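PDB 2HQB: transcriptional activator of comK gene from Bacillus halodurans, which probably acts as a membrane-anchored lipoprotein of the BMP family that binds a ligand between two domains and activates comK transcription. Local coordinates for residues I132-F135 / P136-E140; V269-E272 / V273-Q276; I277-A280 / I281-Y284. One frame throughout, in Å; residues are numbered along the deposited sequence.

Contact 1: residues I132-F135 / P136-E140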
loop_
_atom_site.group_PDB
_atom_site.type_symbol
_atom_site.label_atom_id
_atom_site.label_comp_id
_atom_site.label_asym_id
_atom_site.label_seq_id
_atom_site.Cartn_x
_atom_site.Cartn_y
_atom_site.Cartn_z
ATOM N N ILE A 132 -1.669 13.272 7.314
ATOM C CA ILE A 132 -0.811 12.967 8.472
ATOM C C ILE A 132 -0.021 11.725 8.007
ATOM O O ILE A 132 -0.506 10.597 8.059
ATOM C CB ILE A 132 -1.606 12.590 9.738
ATOM C CG1 ILE A 132 -2.527 13.731 10.138
ATOM C CG2 ILE A 132 -0.640 12.256 10.876
ATOM C CD1 ILE A 132 -3.332 13.487 11.430
ATOM N N ALA A 133 1.176 11.943 7.501
ATOM C CA ALA A 133 1.979 10.841 7.016
ATOM C C ALA A 133 3.179 10.622 7.913
ATOM O O ALA A 133 3.351 11.310 8.925
ATOM C CB ALA A 133 2.428 11.105 5.604
ATOM N N ALA A 134 4.013 9.657 7.538
ATOM C CA ALA A 134 5.178 9.333 8.341
ATOM C C ALA A 134 6.385 10.074 7.824
ATOM O O ALA A 134 7.101 10.733 8.587
ATOM C CB ALA A 134 5.418 7.825 8.321
ATOM N N PHE A 135 6.603 9.981 6.517
ATOM C CA PHE A 135 7.746 10.637 5.911
ATOM C C PHE A 135 7.422 11.357 4.611
ATOM O O PHE A 135 6.516 10.970 3.866
ATOM C CB PHE A 135 8.858 9.634 5.641
ATOM C CG PHE A 135 9.007 8.605 6.696
ATOM C CD1 PHE A 135 8.385 7.368 6.566
ATOM C CD2 PHE A 135 9.777 8.853 7.826
ATOM C CE1 PHE A 135 8.535 6.393 7.550
ATOM C CE2 PHE A 135 9.928 7.883 8.813
ATOM C CZ PHE A 135 9.312 6.660 8.674
ATOM N N PRO A 136 8.206 12.397 4.306
ATOM C CA PRO A 136 8.114 13.262 3.129
ATOM C C PRO A 136 8.268 12.530 1.795
ATOM O O PRO A 136 7.668 12.922 0.783
ATOM C CB PRO A 136 9.226 14.252 3.362
ATOM C CG PRO A 136 9.387 14.258 4.841
ATOM C CD PRO A 136 9.326 12.815 5.160
ATOM N N TRP A 137 9.060 11.465 1.798
ATOM C CA TRP A 137 9.259 10.716 0.581
ATOM C C TRP A 137 8.049 9.876 0.147
ATOM O O TRP A 137 8.107 9.157 -0.845
ATOM C CB TRP A 137 10.488 9.838 0.716
ATOM C CG TRP A 137 10.464 8.885 1.863
ATOM C CD1 TRP A 137 11.133 9.003 3.052
ATOM C CD2 TRP A 137 9.771 7.644 1.917
ATOM N NE1 TRP A 137 10.900 7.904 3.834
ATOM C CE2 TRP A 137 10.065 7.055 3.161
ATOM C CE3 TRP A 137 8.924 6.970 1.031
ATOM C CZ2 TRP A 137 9.545 5.830 3.543
ATOM C CZ3 TRP A 137 8.411 5.763 1.407
ATOM C CH2 TRP A 137 8.721 5.198 2.655
ATOM N N GLN A 138 6.945 9.963 0.879
ATOM C CA GLN A 138 5.762 9.199 0.501
ATOM C C GLN A 138 5.054 9.880 -0.678
ATOM O O GLN A 138 4.516 10.985 -0.546
ATOM C CB GLN A 138 4.807 9.058 1.707
ATOM C CG GLN A 138 5.313 8.119 2.800
ATOM C CD GLN A 138 4.389 7.998 4.004
ATOM O OE1 GLN A 138 3.180 7.763 3.879
ATOM N NE2 GLN A 138 4.965 8.137 5.186
ATOM N N PRO A 139 5.067 9.241 -1.859
ATOM C CA PRO A 139 4.428 9.773 -3.061
ATOM C C PRO A 139 3.015 10.244 -2.791
ATOM O O PRO A 139 2.669 11.359 -3.164
ATOM C CB PRO A 139 4.480 8.590 -4.009
ATOM C CG PRO A 139 5.800 8.055 -3.712
ATOM C CD PRO A 139 5.778 7.998 -2.195
ATOM N N GLU A 140 2.211 9.394 -2.147
ATOM C CA GLU A 140 0.829 9.723 -1.795
ATOM C C GLU A 140 0.685 11.158 -1.248
ATOM O O GLU A 140 -0.335 11.820 -1.485
ATOM C CB GLU A 140 0.305 8.770 -0.715
ATOM C CG GLU A 140 0.862 7.338 -0.744
ATOM C CD GLU A 140 2.085 7.110 0.156
ATOM O OE1 GLU A 140 2.088 7.606 1.306
ATOM O OE2 GLU A 140 3.035 6.410 -0.282
#
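The side chains of Phe135 and Trp137 lie side by side and point the same way. The Phe135 ring and the five-membered ring of Trp137 are near parallel, with planes at 7°. They are slid apart, with centroids 5.1 Å from each other, so overlap is slight. Phe135 CB sits over one face of the indole, 3.2 Å from Trp137 NE1. Gln138 CG lies above that same face, offset toward its rim. Farther along, Phe135 CD1 meets Trp137 CZ2 at 3.6 Å. Ala134 CB rests over one face of the phenyl ring, offset toward the rim, on the opposite side of its plane from the indole. The Trp137 side chain leaves between its backbone N and carbonyl carbon (chi1 57°), which swings the indole back alongside Phe135.

A type I beta turn runs from Phe135 to Gln138 and brings these groups together. It is closed by Gln138 N donating to Phe135 O at 3.2 Å, with the donor above the carbonyl plane. At its second position, Pro136 CD packs on Phe135 CB at 3.3 Å.

Trp164 meets the Phe135 ring edge-to-face and also touches Ala134, Trp137 and Gln138. The turn links strand 128-133 to helix 139-150, within a beta-alpha-beta unit completed by strand 155-160.

Contact 2: residues V269-E272 / V273-Q276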
loop_
_atom_site.group_PDB
_atom_site.type_symbol
_atom_site.label_atom_id
_atom_site.label_comp_id
_atom_site.label_asym_id
_atom_site.label_seq_id
_atom_site.Cartn_x
_atom_site.Cartn_y
_atom_site.Cartn_z
ATOM N N VAL A 269 -20.722 10.743 -0.648
ATOM C CA VAL A 269 -20.200 11.405 -1.824
ATOM C C VAL A 269 -21.220 11.564 -2.929
ATOM O O VAL A 269 -21.867 10.610 -3.341
ATOM C CB VAL A 269 -18.964 10.676 -2.382
ATOM C CG1 VAL A 269 -18.584 11.244 -3.742
ATOM C CG2 VAL A 269 -17.805 10.849 -1.430
ATOM N N PRO A 270 -21.395 12.794 -3.411
ATOM C CA PRO A 270 -22.346 13.038 -4.484
ATOM C C PRO A 270 -21.948 12.169 -5.658
ATOM O O PRO A 270 -20.770 12.049 -5.982
ATOM C CB PRO A 270 -22.156 14.518 -4.764
ATOM C CG PRO A 270 -21.890 15.053 -3.395
ATOM C CD PRO A 270 -20.883 14.063 -2.873
ATOM N N ASP A 271 -22.949 11.566 -6.283
ATOM C CA ASP A 271 -22.758 10.670 -7.423
ATOM C C ASP A 271 -21.999 11.300 -8.602
ATOM O O ASP A 271 -21.565 10.593 -9.501
ATOM C CB ASP A 271 -24.139 10.138 -7.879
ATOM C CG ASP A 271 -24.092 8.685 -8.394
ATOM O OD1 ASP A 271 -24.245 8.482 -9.624
ATOM O OD2 ASP A 271 -23.910 7.749 -7.571
ATOM N N GLU A 272 -21.816 12.615 -8.597
ATOM C CA GLU A 272 -21.097 13.267 -9.696
ATOM C C GLU A 272 -19.603 13.304 -9.420
ATOM O O GLU A 272 -18.783 13.047 -10.301
ATOM C CB GLU A 272 -21.592 14.690 -9.885
ATOM C CG GLU A 272 -21.191 15.594 -8.754
ATOM C CD GLU A 272 -22.204 16.672 -8.529
ATOM O OE1 GLU A 272 -22.545 17.357 -9.521
ATOM O OE2 GLU A 272 -22.657 16.831 -7.368
ATOM N N VAL A 273 -19.255 13.654 -8.190
ATOM C CA VAL A 273 -17.863 13.700 -7.779
ATOM C C VAL A 273 -17.199 12.372 -8.161
ATOM O O VAL A 273 -16.073 12.357 -8.652
ATOM C CB VAL A 273 -17.759 13.914 -6.253
ATOM C CG1 VAL A 273 -16.299 13.988 -5.830
ATOM C CG2 VAL A 273 -18.515 15.178 -5.861
ATOM N N ARG A 274 -17.910 11.265 -7.944
ATOM C CA ARG A 274 -17.385 9.945 -8.268
ATOM C C ARG A 274 -17.046 9.943 -9.731
ATOM O O ARG A 274 -15.870 9.947 -10.096
ATOM C CB ARG A 274 -18.416 8.838 -8.001
ATOM C CG ARG A 274 -18.939 8.794 -6.588
ATOM C CD ARG A 274 -20.048 7.774 -6.387
ATOM N NE ARG A 274 -20.527 7.840 -5.004
ATOM C CZ ARG A 274 -21.290 6.922 -4.417
ATOM N NH1 ARG A 274 -21.678 5.846 -5.099
ATOM N NH2 ARG A 274 -21.645 7.070 -3.140
ATOM N N GLU A 275 -18.094 9.946 -10.559
ATOM C CA GLU A 275 -17.988 9.927 -12.027
ATOM C C GLU A 275 -16.753 10.670 -12.504
ATOM O O GLU A 275 -15.989 10.155 -13.304
ATOM C CB GLU A 275 -19.227 10.568 -12.664
ATOM C CG GLU A 275 -20.575 10.090 -12.105
ATOM C CD GLU A 275 -21.758 10.956 -12.576
ATOM O OE1 GLU A 275 -21.723 12.192 -12.351
ATOM O OE2 GLU A 275 -22.720 10.400 -13.166
ATOM N N GLN A 276 -16.561 11.877 -11.994
ATOM C CA GLN A 276 -15.423 12.690 -12.378
ATOM C C GLN A 276 -14.084 11.964 -12.216
ATOM O O GLN A 276 -13.268 11.925 -13.154
ATOM C CB GLN A 276 -15.418 13.973 -11.564
ATOM C CG GLN A 276 -14.403 14.948 -12.070
ATOM C CD GLN A 276 -14.661 16.320 -11.542
ATOM O OE1 GLN A 276 -15.651 16.542 -10.844
ATOM N NE2 GLN A 276 -13.780 17.261 -11.868
#
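Val269, Pro270, Val273 and Arg274 make the apolar part of this helix start. Val269 CG1 touches Val273 CB at 3.8 Å, the two side chains crossing at about a right angle. The same methyl reaches Arg274 CG, also at 3.8 Å. Val269 CG1 is placed for both by standing anti to its own N (chi1 170°). Pro270 and Val273 run side by side, with Pro270 CB 3.9 Å from Val273 CG2.

The charged contacts are looser. Arg274 is extended from CG to NE, which carries its guanidinium back past the first turn. Asp271 OD2 and Arg274 NH1 form a long salt bridge of 3.8 Å. The oxygen lies well out of the guanidinium plane, and the carboxylate is turned 43° from that plane. The attraction is therefore one of charge, with no N-H aimed at the oxygen. Asp271 OD1 also faces a like charge, Glu275 OE2, at 4.3 Å. The arginine may offset part of that repulsion. Arg274 NH2 also makes a weak hydrogen bond to Ser266 O.

Among the backbone bonds, Gln276 N donates to Glu272 O at 3.0 Å and is nearly straight, at 168°. This is an early i to i+4 bond of the helix, with Pro270 at the N-cap position.

Helix 271-286 begins here at the surface. Val269, just before it, and Val273 and Gln276 within it lie against helix 110-122, while Met123 just beyond that helix touches Val269 and Pro270.

Contact 3: residues I277-A280 / I281-Y284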
loop_
_atom_site.group_PDB
_atom_site.type_symbol
_atom_site.label_atom_id
_atom_site.label_comp_id
_atom_site.label_asym_id
_atom_site.label_seq_id
_atom_site.Cartn_x
_atom_site.Cartn_y
_atom_site.Cartn_z
ATOM N N ILE A 277 -13.886 11.394 -11.021
ATOM C CA ILE A 277 -12.688 10.638 -10.643
ATOM C C ILE A 277 -12.611 9.313 -11.387
ATOM O O ILE A 277 -11.592 8.985 -12.009
ATOM C CB ILE A 277 -12.717 10.336 -9.149
ATOM C CG1 ILE A 277 -12.848 11.648 -8.396
ATOM C CG2 ILE A 277 -11.477 9.553 -8.725
ATOM C CD1 ILE A 277 -12.823 11.484 -6.935
ATOM N N THR A 278 -13.693 8.549 -11.303
ATOM C CA THR A 278 -13.762 7.270 -11.973
ATOM C C THR A 278 -13.296 7.486 -13.414
ATOM O O THR A 278 -12.647 6.618 -14.017
ATOM C CB THR A 278 -15.192 6.723 -11.946
ATOM O OG1 THR A 278 -15.838 7.119 -10.727
ATOM C CG2 THR A 278 -15.163 5.199 -11.984
ATOM N N ASP A 279 -13.602 8.664 -13.954
ATOM C CA ASP A 279 -13.194 9.009 -15.316
ATOM C C ASP A 279 -11.735 9.460 -15.375
ATOM O O ASP A 279 -11.002 9.094 -16.307
ATOM C CB ASP A 279 -14.103 10.093 -15.898
ATOM C CG ASP A 279 -15.513 9.586 -16.158
ATOM O OD1 ASP A 279 -15.667 8.346 -16.247
ATOM O OD2 ASP A 279 -16.451 10.414 -16.281
ATOM N N ALA A 280 -11.308 10.245 -14.387
ATOM C CA ALA A 280 -9.918 10.701 -14.341
ATOM C C ALA A 280 -9.010 9.479 -14.244
ATOM O O ALA A 280 -7.965 9.405 -14.905
ATOM C CB ALA A 280 -9.698 11.608 -13.146
ATOM N N ILE A 281 -9.422 8.515 -13.424
ATOM C CA ILE A 281 -8.648 7.303 -13.241
ATOM C C ILE A 281 -8.519 6.542 -14.564
ATOM O O ILE A 281 -7.405 6.194 -15.006
ATOM C CB ILE A 281 -9.286 6.429 -12.112
ATOM C CG1 ILE A 281 -8.993 7.098 -10.764
ATOM C CG2 ILE A 281 -8.691 5.013 -12.098
ATOM C CD1 ILE A 281 -9.955 6.750 -9.698
ATOM N N SER A 282 -9.657 6.305 -15.210
ATOM C CA SER A 282 -9.666 5.584 -16.487
ATOM C C SER A 282 -8.784 6.305 -17.490
ATOM O O SER A 282 -8.042 5.675 -18.258
ATOM C CB SER A 282 -11.090 5.483 -17.005
ATOM O OG SER A 282 -11.805 6.639 -16.620
ATOM N N THR A 283 -8.862 7.631 -17.463
ATOM C CA THR A 283 -8.055 8.437 -18.359
ATOM C C THR A 283 -6.591 8.144 -18.081
ATOM O O THR A 283 -5.852 7.719 -18.983
ATOM C CB THR A 283 -8.320 9.924 -18.146
ATOM O OG1 THR A 283 -9.625 10.240 -18.659
ATOM C CG2 THR A 283 -7.229 10.779 -18.826
ATOM N N TYR A 284 -6.196 8.353 -16.820
ATOM C CA TYR A 284 -4.829 8.111 -16.358
ATOM C C TYR A 284 -4.408 6.668 -16.661
ATOM O O TYR A 284 -3.243 6.408 -16.980
ATOM C CB TYR A 284 -4.717 8.401 -14.854
ATOM C CG TYR A 284 -3.374 8.036 -14.259
ATOM C CD1 TYR A 284 -2.309 8.947 -14.248
ATOM C CD2 TYR A 284 -3.140 6.737 -13.787
ATOM C CE1 TYR A 284 -1.031 8.557 -13.786
ATOM C CE2 TYR A 284 -1.882 6.341 -13.330
ATOM C CZ TYR A 284 -0.829 7.246 -13.332
ATOM O OH TYR A 284 0.412 6.804 -12.899
#
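Ile277 to Tyr284 form regular alpha-helix, in which the amides of Ile281, Ser282, Thr283 and Tyr284 each donate to the carbonyl four residues back. The bond from Tyr284 N to Ala280 O, at 2.8 Å, is almost straight (175°). This is the middle and later part of helix 271-286, in a chain built as the two-domain fold of periplasmic binding proteins.

Ile277 and Ile281 carry the apolar contact, one turn apart. Ile277 CG2 meets Ile281 CD1 at 3.3 Å. With Ile281 CG1 anti to the carbonyl carbon (chi1 -73°), the branch lies beside the backbone N and over the preceding turn; the extended chi2 carries CD1 on to Ile277 CG2. CG1 also lies 3.4 Å from Ile277 O, beside the backbone carbonyl. An alanine at Ile281 would lack CG1 and CD1 and is likely to open a gap beside Ile277 CG2 and to weaken the packing on Phe115 and Leu262.

Both isoleucines touch helix 110-122 and strand 260-262, and Ala280 also packs on Phe115. Tyr284 points its ring away from the preceding turn, and its OH is hydrogen-bonded to Asp254 OD2.

Hydroxyls turn back to the backbone on the more exposed side. Ser282 OG lies 2.7 Å from Thr278 O and 2.6 Å from Asp279 O, so either carbonyl could take its one proton. Thr283 OG1 donates to Asp279 O at 3.0 Å. That carbonyl oxygen is gripped twice by one residue, because Thr283 N also bonds to it, at 2.8 Å, and the two donors approach from opposite faces of its plane.

The three contacts follow in series along the chain, and none nests within or crosses another. Contact 1 comes first and closes the short turn between strand 128-133 and helix 139-150, in the mixed-sheet domain. Contacts 2 and 3 come much later. Contact 2 spans the lead-in and start of helix 271-286, and contact 3 continues along it directly from residue 277; their centres are 12 Å apart. Both lie against helix 110-122, which precedes strand 128-133 in the chain. Contact 3 also reaches strand 260-262 at the edge of the mixed sheet. Contact 1 touches neither: its nearest atoms are about 10 Å from contact 3 and about 17 Å from contact 2.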